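PDB 1ZYL: stress response kinase A from Escherichia coli, which phosphorylates serine and threonine residues of proteins, itself included, at the expense of ATP and protects the cell from stress. Local coordinates for residues A[71-76]-A[133-138]; A[272-277]-A[308-313]; A[107-112]-A[208-213]. One frame throughout, in Å; residues are numbered along the deposited sequence.

Contact 1 (A[71-76]-A[133-138]); sequences HQFALQ and HQTGRK
Phe73 of helix 64-79 faces Gly136 of helix 119-136, their CA atoms 7.4 Å apart, and one turn further on Gln76 stands opposite Thr135. Residues 71-76 lie in the C-terminal half of helix 64-79, whereas 133-138 lie toward the C-terminal end of helix 119-136. Gly136 offers bare backbone, and the ring of Phe73 reaches it through CE2, which lies 3.6 Å from Gly136 CA. The methyl CG2 of Thr135 sits near the ring plane, at the ring's edge. Gln76 is swung across the gap because its CG is anti to the backbone N (chi1 169°) and the chain beyond stays extended. The side chains of Gln76 and Thr135 lie alongside each other, pointing opposite ways, with Gln76 CG 3.5 Å from Thr135 CG2, while Gln76 NE2 rests against the aliphatic shaft of Lys138, 3.4 Å from its CD. The amide oxygen OE1 turns instead to a hydrogen bond from NH1 of Arg197, in the short strand 196-197. Asp80 lies beyond, receiving both a salt bridge from Lys138 NZ and a hydrogen bond from Thr135 OG1. An alanine at Gln76 would take away this arm, and would probably leave the Thr135 methyl less covered and deprive Arg197 of an oxygen partner. The pairing is consistent with the protein kinase fold, to whose clan the phosphotransferase family belongs: the N-lobe helix, counterpart of helix C, meets the end of the C-lobe helix that corresponds to helix E, joining the two lobes.

Contact 2 (A[272-277]-A[308-313]); sequences MRLVYY and ATFIEQ
Leu274 is the first residue of 272-277 to meet the other helix, and its branch CD2 does most of the touching, while Arg273, one residue earlier, turns away to a salt bridge with Asp201, the inferred proton acceptor. Leu274 CD2 comes within 3.6 Å of Thr309 CG2, the two side chains crossing at about a right angle, and lies 3.9 Å from Gln313 CG. Its partners Thr309 and Gln313 stand one helical turn apart, so the leucine methyl is placed between neighbouring turns of helix 300-316. Nearer the backbone, Leu274 CB is 4.3 Å from Phe310 CE2. Next along, Val275 continues the apolar surface: its CA is 4.1 Å from Phe310 CZ, and its CB approaches the same ring carbon. Both residues reach the phenyl group obliquely. The ring is directed there by its first torsion, which places CG anti to the carbonyl carbon (chi1 -73°) and carries the far end of the side chain toward helix 266-283. The short segments run nearly antiparallel, at 156°, and with their axes 11.3 Å apart it is the end of the Phe310 side chain that reaches across. Two further helices pack against the pair: Val275 also touches Leu153, Pro156 and Phe160 of helix 149-161, while Phe310 touches Thr178 and Gln313 touches Leu181, both of helix 171-188. The result is an antiparallel helix pair in the helical C-terminal lobe, largely buried, one helix of which carries Arg273 to the active site.

Contact 3 (A[107-112]-A[208-213]); sequences PSVGGR and LWRDGP
Bends in both chains bring Arg112 and Arg210 across one another at about a right angle: the chain of Arg112 folds at chi2 (71°) and again at chi3, bringing its guanidinium back over the opposite backbone, while Arg210 turns its end along the incoming loop. The planes of the two guanidinium groups stand 83° apart, and what meets is nitrogen against aliphatic carbon, with Arg112 NH1 3.2 Å from Arg210 CG. Trp209 O and Arg210 CA lie over one face of the Arg112 group. Asp211 is close by, but its OD2 remains 4.0 Å from Arg112 NH2, beyond salt-bridge range, and would probably offset some of the positive charge. Arg210 has a firmer tie: its NH1 donates to Val109 O over 2.8 Å with an N-H...O angle of 158°, the oxygen lying in the guanidinium plane although the donor sits above the carbonyl plane. Alongside, the backbones of Arg112 and Trp209 form an antiparallel hydrogen-bonded pair, Arg112 N to Trp209 O and Trp209 N to Arg112 O, each 3.0 Å. Leu208 lays its methyls against carbonyl oxygens of the loop, CD2 3.4 Å from Arg112 O and CD1 next to Gly110 O. Gly110 and Gly111 adopt backbone angles that call for glycine, and Gly111 sets its CA against the Arg210 side chain. Trp209 packs on Gln121 and Ala124 of helix 119-136. The segment leaving strand 101-107 probably corresponds to the interlobe hinge of protein kinases, and it is tied here to the small C-lobe hairpin that follows the inferred magnesium ligand Asn206 and leads toward Asp217.

In the fold
Contact 1 joins an N-lobe helix to a C-lobe helix, and contact 3 ties the probable hinge to a C-lobe hairpin; their segments alternate along the chain and their centres are 20 Å apart. Helix 119-136 relates them, since its end forms contact 1 and an earlier part of it receives Trp209 of contact 3. Contact 2 opens only after both have closed and lies on the opposite side of the chain's centre, about 31 Å from contact 1 and 32 Å from contact 3, between centres. Each contact comes within about 9 to 12 Å of an inferred active-site residue: between side chains, Asp201 is about 11 Å from Phe73 and 12 Å from Leu274, and Asp217 about 9 Å from Leu208.

Contact 1 (A[71-76]-A[133-138])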
loop_
_atom_site.group_PDB
_atom_site.type_symbol
_atom_site.label_atom_id
_atom_site.label_comp_id
_atom_site.label_asym_id
_atom_site.label_seq_id
_atom_site.Cartn_x
_atom_site.Cartn_y
_atom_site.Cartn_z
ATOM N N HIS A 71 0.641 -10.782 -9.923
ATOM C CA HIS A 71 0.998 -12.197 -9.835
ATOM C C HIS A 71 2.225 -12.431 -10.706
ATOM O O HIS A 71 3.102 -13.223 -10.375
ATOM C CB HIS A 71 -0.146 -13.070 -10.340
ATOM C CG HIS A 71 -1.137 -13.455 -9.284
ATOM N ND1 HIS A 71 -1.831 -12.529 -8.536
ATOM C CD2 HIS A 71 -1.582 -14.670 -8.887
ATOM C CE1 HIS A 71 -2.663 -13.159 -7.728
ATOM N NE2 HIS A 71 -2.532 -14.458 -7.920
ATOM N N GLN A 72 2.267 -11.739 -11.836
ATOM C CA GLN A 72 3.386 -11.843 -12.746
ATOM C C GLN A 72 4.561 -11.200 -12.006
ATOM O O GLN A 72 5.570 -11.854 -11.724
ATOM C CB GLN A 72 3.068 -11.090 -14.049
ATOM C CG GLN A 72 4.046 -11.345 -15.189
ATOM C CD GLN A 72 4.434 -12.822 -15.316
ATOM O OE1 GLN A 72 3.576 -13.711 -15.265
ATOM N NE2 GLN A 72 5.731 -13.084 -15.489
ATOM N N PHE A 73 4.407 -9.925 -11.660
ATOM C CA PHE A 73 5.450 -9.193 -10.958
ATOM C C PHE A 73 6.016 -10.026 -9.807
ATOM O O PHE A 73 7.220 -10.258 -9.737
ATOM C CB PHE A 73 4.889 -7.867 -10.437
ATOM C CG PHE A 73 5.936 -6.916 -9.921
ATOM C CD1 PHE A 73 5.577 -5.873 -9.077
ATOM C CD2 PHE A 73 7.268 -7.044 -10.293
ATOM C CE1 PHE A 73 6.529 -4.976 -8.613
ATOM C CE2 PHE A 73 8.229 -6.149 -9.834
ATOM C CZ PHE A 73 7.859 -5.112 -8.993
ATOM N N ALA A 74 5.148 -10.488 -8.914
ATOM C CA ALA A 74 5.590 -11.295 -7.781
ATOM C C ALA A 74 6.397 -12.500 -8.242
ATOM O O ALA A 74 7.468 -12.781 -7.711
ATOM C CB ALA A 74 4.396 -11.766 -6.971
ATOM N N LEU A 75 5.877 -13.206 -9.240
ATOM C CA LEU A 75 6.540 -14.393 -9.760
ATOM C C LEU A 75 7.901 -14.053 -10.351
ATOM O O LEU A 75 8.879 -14.750 -10.093
ATOM C CB LEU A 75 5.670 -15.062 -10.821
ATOM C CG LEU A 75 5.819 -16.581 -10.908
ATOM C CD1 LEU A 75 4.891 -17.232 -9.880
ATOM C CD2 LEU A 75 5.483 -17.062 -12.320
ATOM N N GLN A 76 7.963 -12.986 -11.144
ATOM C CA GLN A 76 9.221 -12.559 -11.754
ATOM C C GLN A 76 10.203 -12.124 -10.674
ATOM O O GLN A 76 11.385 -12.469 -10.711
ATOM C CB GLN A 76 8.978 -11.405 -12.731
ATOM C CG GLN A 76 10.252 -10.724 -13.219
ATOM C CD GLN A 76 10.021 -9.803 -14.410
ATOM O OE1 GLN A 76 8.954 -9.199 -14.552
ATOM N NE2 GLN A 76 11.031 -9.680 -15.262
ATOM N N HIS A 133 13.269 -2.900 -7.411
ATOM C CA HIS A 133 13.061 -1.875 -8.431
ATOM C C HIS A 133 13.857 -2.168 -9.688
ATOM O O HIS A 133 13.524 -1.667 -10.767
ATOM C CB HIS A 133 13.431 -0.498 -7.891
ATOM C CG HIS A 133 12.493 -0.002 -6.841
ATOM N ND1 HIS A 133 12.494 1.299 -6.395
ATOM C CD2 HIS A 133 11.516 -0.636 -6.151
ATOM C CE1 HIS A 133 11.557 1.448 -5.477
ATOM N NE2 HIS A 133 10.947 0.289 -5.311
ATOM N N GLN A 134 14.909 -2.976 -9.540
ATOM C CA GLN A 134 15.735 -3.372 -10.671
ATOM C C GLN A 134 14.836 -4.203 -11.577
ATOM O O GLN A 134 14.831 -4.027 -12.797
ATOM C CB GLN A 134 16.908 -4.219 -10.201
ATOM C CG GLN A 134 17.919 -4.532 -11.290
ATOM C CD GLN A 134 19.028 -5.449 -10.810
ATOM O OE1 GLN A 134 20.054 -5.585 -11.467
ATOM N NE2 GLN A 134 18.822 -6.089 -9.668
ATOM N N THR A 135 14.072 -5.105 -10.961
ATOM C CA THR A 135 13.127 -5.961 -11.681
ATOM C C THR A 135 11.988 -5.074 -12.135
ATOM O O THR A 135 11.697 -4.951 -13.322
ATOM C CB THR A 135 12.509 -7.037 -10.768
ATOM O OG1 THR A 135 13.545 -7.855 -10.207
ATOM C CG2 THR A 135 11.554 -7.909 -11.549
ATOM N N GLY A 136 11.353 -4.448 -11.154
ATOM C CA GLY A 136 10.232 -3.575 -11.424
ATOM C C GLY A 136 10.426 -2.613 -12.573
ATOM O O GLY A 136 9.448 -2.158 -13.159
ATOM N N ARG A 137 11.666 -2.281 -12.912
ATOM C CA ARG A 137 11.849 -1.348 -14.015
ATOM C C ARG A 137 11.834 -2.007 -15.392
ATOM O O ARG A 137 11.705 -1.315 -16.402
ATOM C CB ARG A 137 13.128 -0.516 -13.838
ATOM C CG ARG A 137 14.413 -1.290 -13.590
ATOM C CD ARG A 137 15.601 -0.339 -13.682
ATOM N NE ARG A 137 15.282 0.967 -13.108
ATOM C CZ ARG A 137 15.268 1.247 -11.806
ATOM N NH1 ARG A 137 15.570 0.318 -10.904
ATOM N NH2 ARG A 137 14.917 2.460 -11.404
ATOM N N LYS A 138 11.935 -3.333 -15.433
ATOM C CA LYS A 138 11.928 -4.050 -16.703
ATOM C C LYS A 138 10.712 -3.736 -17.601
ATOM O O LYS A 138 10.839 -3.667 -18.826
ATOM C CB LYS A 138 12.052 -5.549 -16.441
ATOM C CG LYS A 138 13.405 -5.929 -15.821
ATOM C CD LYS A 138 13.495 -7.411 -15.515
ATOM C CE LYS A 138 14.806 -7.760 -14.836
ATOM N NZ LYS A 138 14.871 -9.210 -14.470
#

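Contact 2 (A[272-277]-A[308-313])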
loop_
_atom_site.group_PDB
_atom_site.type_symbol
_atom_site.label_atom_id
_atom_site.label_comp_id
_atom_site.label_asym_id
_atom_site.label_seq_id
_atom_site.Cartn_x
_atom_site.Cartn_y
_atom_site.Cartn_z
ATOM N N MET A 272 -0.627 12.986 -0.604
ATOM C CA MET A 272 -1.416 12.118 -1.461
ATOM C C MET A 272 -1.993 10.921 -0.724
ATOM O O MET A 272 -3.171 10.597 -0.890
ATOM C CB MET A 272 -0.567 11.655 -2.645
ATOM C CG MET A 272 -0.400 12.716 -3.734
ATOM S SD MET A 272 0.770 12.282 -5.036
ATOM C CE MET A 272 1.427 13.721 -5.151
ATOM N N ARG A 273 -1.171 10.268 0.093
ATOM C CA ARG A 273 -1.615 9.099 0.846
ATOM C C ARG A 273 -2.636 9.527 1.888
ATOM O O ARG A 273 -3.535 8.770 2.270
ATOM C CB ARG A 273 -0.429 8.437 1.552
ATOM C CG ARG A 273 -0.811 7.231 2.400
ATOM C CD ARG A 273 0.352 6.728 3.232
ATOM N NE ARG A 273 0.938 5.504 2.699
ATOM C CZ ARG A 273 0.481 4.281 2.958
ATOM N NH1 ARG A 273 -0.572 4.119 3.751
ATOM N NH2 ARG A 273 1.082 3.221 2.425
ATOM N N LEU A 274 -2.488 10.760 2.347
ATOM C CA LEU A 274 -3.373 11.284 3.361
ATOM C C LEU A 274 -4.779 11.452 2.836
ATOM O O LEU A 274 -5.729 10.927 3.415
ATOM C CB LEU A 274 -2.841 12.617 3.874
ATOM C CG LEU A 274 -2.587 12.709 5.372
ATOM C CD1 LEU A 274 -1.797 11.514 5.856
ATOM C CD2 LEU A 274 -1.845 13.988 5.643
ATOM N N VAL A 275 -4.915 12.173 1.734
ATOM C CA VAL A 275 -6.231 12.403 1.180
ATOM C C VAL A 275 -6.868 11.151 0.583
ATOM O O VAL A 275 -8.079 10.978 0.662
ATOM C CB VAL A 275 -6.190 13.540 0.148
ATOM C CG1 VAL A 275 -5.013 13.347 -0.760
ATOM C CG2 VAL A 275 -7.477 13.576 -0.649
ATOM N N TYR A 276 -6.070 10.264 0.001
ATOM C CA TYR A 276 -6.648 9.059 -0.572
ATOM C C TYR A 276 -7.202 8.149 0.520
ATOM O O TYR A 276 -8.286 7.576 0.376
ATOM C CB TYR A 276 -5.617 8.280 -1.404
ATOM C CG TYR A 276 -6.174 6.992 -1.994
ATOM C CD1 TYR A 276 -7.108 7.022 -3.034
ATOM C CD2 TYR A 276 -5.817 5.752 -1.469
ATOM C CE1 TYR A 276 -7.678 5.844 -3.533
ATOM C CE2 TYR A 276 -6.376 4.570 -1.958
ATOM C CZ TYR A 276 -7.307 4.621 -2.987
ATOM O OH TYR A 276 -7.865 3.449 -3.463
ATOM N N TYR A 277 -6.452 8.022 1.609
ATOM C CA TYR A 277 -6.846 7.170 2.730
ATOM C C TYR A 277 -8.231 7.489 3.302
ATOM O O TYR A 277 -8.898 6.622 3.874
ATOM C CB TYR A 277 -5.780 7.257 3.825
ATOM C CG TYR A 277 -6.143 6.572 5.113
ATOM C CD1 TYR A 277 -6.844 7.246 6.102
ATOM C CD2 TYR A 277 -5.771 5.251 5.352
ATOM C CE1 TYR A 277 -7.172 6.629 7.310
ATOM C CE2 TYR A 277 -6.094 4.613 6.564
ATOM C CZ TYR A 277 -6.795 5.315 7.538
ATOM O OH TYR A 277 -7.112 4.717 8.737
ATOM N N ALA A 308 -7.301 20.285 10.139
ATOM C CA ALA A 308 -6.099 20.940 10.596
ATOM C C ALA A 308 -4.865 20.229 10.031
ATOM O O ALA A 308 -3.863 20.875 9.713
ATOM C CB ALA A 308 -6.067 20.942 12.113
ATOM N N THR A 309 -4.925 18.906 9.907
ATOM C CA THR A 309 -3.791 18.175 9.361
ATOM C C THR A 309 -3.566 18.583 7.911
ATOM O O THR A 309 -2.433 18.771 7.479
ATOM C CB THR A 309 -4.001 16.653 9.405
ATOM O OG1 THR A 309 -3.780 16.165 10.738
ATOM C CG2 THR A 309 -3.033 15.964 8.429
ATOM N N PHE A 310 -4.641 18.717 7.151
ATOM C CA PHE A 310 -4.483 19.114 5.770
ATOM C C PHE A 310 -3.857 20.508 5.735
ATOM O O PHE A 310 -2.811 20.705 5.122
ATOM C CB PHE A 310 -5.837 19.085 5.041
ATOM C CG PHE A 310 -6.346 17.689 4.751
ATOM C CD1 PHE A 310 -7.514 17.502 4.026
ATOM C CD2 PHE A 310 -5.639 16.561 5.177
ATOM C CE1 PHE A 310 -7.974 16.210 3.724
ATOM C CE2 PHE A 310 -6.089 15.263 4.882
ATOM C CZ PHE A 310 -7.256 15.092 4.153
ATOM N N ILE A 311 -4.479 21.471 6.408
ATOM C CA ILE A 311 -3.942 22.827 6.440
ATOM C C ILE A 311 -2.457 22.835 6.803
ATOM O O ILE A 311 -1.676 23.624 6.262
ATOM C CB ILE A 311 -4.714 23.709 7.453
ATOM C CG1 ILE A 311 -6.089 24.058 6.876
ATOM C CG2 ILE A 311 -3.913 24.981 7.778
ATOM C CD1 ILE A 311 -6.875 25.043 7.689
ATOM N N GLU A 312 -2.063 21.956 7.719
ATOM C CA GLU A 312 -0.668 21.885 8.132
ATOM C C GLU A 312 0.242 21.355 7.018
ATOM O O GLU A 312 1.371 21.826 6.854
ATOM C CB GLU A 312 -0.533 21.009 9.374
ATOM C CG GLU A 312 0.019 21.757 10.567
ATOM C CD GLU A 312 1.195 22.645 10.188
ATOM O OE1 GLU A 312 2.163 22.130 9.581
ATOM O OE2 GLU A 312 1.144 23.858 10.497
ATOM N N GLN A 313 -0.257 20.388 6.251
ATOM C CA GLN A 313 0.509 19.800 5.155
ATOM C C GLN A 313 0.828 20.800 4.062
ATOM O O GLN A 313 1.908 20.754 3.483
ATOM C CB GLN A 313 -0.234 18.604 4.541
ATOM C CG GLN A 313 0.255 17.256 5.041
ATOM C CD GLN A 313 1.701 16.991 4.671
ATOM O OE1 GLN A 313 2.041 16.922 3.498
ATOM N NE2 GLN A 313 2.559 16.840 5.674
#

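Contact 3 (A[107-112]-A[208-213])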
loop_
_atom_site.group_PDB
_atom_site.type_symbol
_atom_site.label_atom_id
_atom_site.label_comp_id
_atom_site.label_asym_id
_atom_site.label_seq_id
_atom_site.Cartn_x
_atom_site.Cartn_y
_atom_site.Cartn_z
ATOM N N PRO A 107 2.281 -19.190 -0.034
ATOM C CA PRO A 107 3.046 -19.969 0.941
ATOM C C PRO A 107 3.210 -19.168 2.224
ATOM O O PRO A 107 3.971 -18.205 2.253
ATOM C CB PRO A 107 4.386 -20.176 0.243
ATOM C CG PRO A 107 4.035 -20.130 -1.211
ATOM C CD PRO A 107 3.056 -18.998 -1.275
ATOM N N SER A 108 2.500 -19.550 3.280
ATOM C CA SER A 108 2.622 -18.827 4.541
ATOM C C SER A 108 4.107 -18.643 4.828
ATOM O O SER A 108 4.843 -19.609 5.043
ATOM C CB SER A 108 1.954 -19.594 5.681
ATOM O OG SER A 108 2.072 -18.880 6.898
ATOM N N VAL A 109 4.535 -17.386 4.814
ATOM C CA VAL A 109 5.929 -17.026 5.030
ATOM C C VAL A 109 6.426 -17.184 6.470
ATOM O O VAL A 109 7.391 -17.907 6.716
ATOM C CB VAL A 109 6.179 -15.569 4.565
ATOM C CG1 VAL A 109 7.655 -15.227 4.671
ATOM C CG2 VAL A 109 5.687 -15.392 3.133
ATOM N N GLY A 110 5.775 -16.511 7.415
ATOM C CA GLY A 110 6.201 -16.595 8.802
ATOM C C GLY A 110 7.291 -15.575 9.077
ATOM O O GLY A 110 7.635 -14.792 8.195
ATOM N N GLY A 111 7.837 -15.573 10.291
ATOM C CA GLY A 111 8.887 -14.620 10.615
ATOM C C GLY A 111 8.497 -13.572 11.647
ATOM O O GLY A 111 7.316 -13.385 11.942
ATOM N N ARG A 112 9.493 -12.876 12.193
ATOM C CA ARG A 112 9.250 -11.854 13.205
ATOM C C ARG A 112 8.912 -10.480 12.643
ATOM O O ARG A 112 8.812 -10.282 11.431
ATOM C CB ARG A 112 10.462 -11.718 14.140
ATOM C CG ARG A 112 10.594 -12.814 15.194
ATOM C CD ARG A 112 10.990 -14.154 14.589
ATOM N NE ARG A 112 12.340 -14.129 14.033
ATOM C CZ ARG A 112 12.915 -15.154 13.414
ATOM N NH1 ARG A 112 12.258 -16.297 13.267
ATOM N NH2 ARG A 112 14.148 -15.034 12.939
ATOM N N LEU A 208 8.461 -8.305 6.897
ATOM C CA LEU A 208 8.758 -9.272 7.952
ATOM C C LEU A 208 10.239 -9.620 7.972
ATOM O O LEU A 208 10.945 -9.429 6.981
ATOM C CB LEU A 208 7.968 -10.553 7.721
ATOM C CG LEU A 208 6.465 -10.453 7.905
ATOM C CD1 LEU A 208 5.808 -11.623 7.213
ATOM C CD2 LEU A 208 6.134 -10.426 9.385
ATOM N N TRP A 209 10.707 -10.164 9.088
ATOM C CA TRP A 209 12.114 -10.507 9.191
ATOM C C TRP A 209 12.415 -11.830 9.882
ATOM O O TRP A 209 12.136 -12.018 11.066
ATOM C CB TRP A 209 12.865 -9.370 9.894
ATOM C CG TRP A 209 14.331 -9.610 10.074
ATOM C CD1 TRP A 209 14.920 -10.461 10.960
ATOM C CD2 TRP A 209 15.394 -9.008 9.331
ATOM N NE1 TRP A 209 16.282 -10.430 10.817
ATOM C CE2 TRP A 209 16.603 -9.545 9.823
ATOM C CE3 TRP A 209 15.445 -8.063 8.295
ATOM C CZ2 TRP A 209 17.850 -9.172 9.318
ATOM C CZ3 TRP A 209 16.682 -7.691 7.794
ATOM C CH2 TRP A 209 17.869 -8.246 8.306
ATOM N N ARG A 210 12.981 -12.748 9.110
ATOM C CA ARG A 210 13.400 -14.052 9.601
ATOM C C ARG A 210 14.767 -14.162 8.935
ATOM O O ARG A 210 14.895 -14.715 7.839
ATOM C CB ARG A 210 12.477 -15.160 9.096
ATOM C CG ARG A 210 12.360 -16.340 10.061
ATOM C CD ARG A 210 12.138 -17.682 9.357
ATOM N NE ARG A 210 11.046 -17.672 8.385
ATOM C CZ ARG A 210 11.147 -17.215 7.139
ATOM N NH1 ARG A 210 10.095 -17.249 6.332
ATOM N NH2 ARG A 210 12.298 -16.727 6.694
ATOM N N ASP A 211 15.776 -13.600 9.601
ATOM C CA ASP A 211 17.135 -13.558 9.073
ATOM C C ASP A 211 17.090 -13.157 7.599
ATOM O O ASP A 211 17.393 -13.938 6.688
ATOM C CB ASP A 211 17.841 -14.894 9.295
ATOM C CG ASP A 211 18.334 -15.047 10.725
ATOM O OD1 ASP A 211 19.243 -14.288 11.123
ATOM O OD2 ASP A 211 17.806 -15.909 11.456
ATOM N N GLY A 212 16.688 -11.902 7.406
ATOM C CA GLY A 212 16.550 -11.312 6.089
ATOM C C GLY A 212 15.184 -10.656 5.987
ATOM O O GLY A 212 14.249 -11.070 6.674
ATOM N N PRO A 213 15.041 -9.605 5.171
ATOM C CA PRO A 213 13.726 -8.972 5.060
ATOM C C PRO A 213 12.877 -9.804 4.126
ATOM O O PRO A 213 13.401 -10.534 3.287
ATOM C CB PRO A 213 14.038 -7.608 4.449
ATOM C CG PRO A 213 15.454 -7.363 4.831
ATOM C CD PRO A 213 16.083 -8.720 4.631
#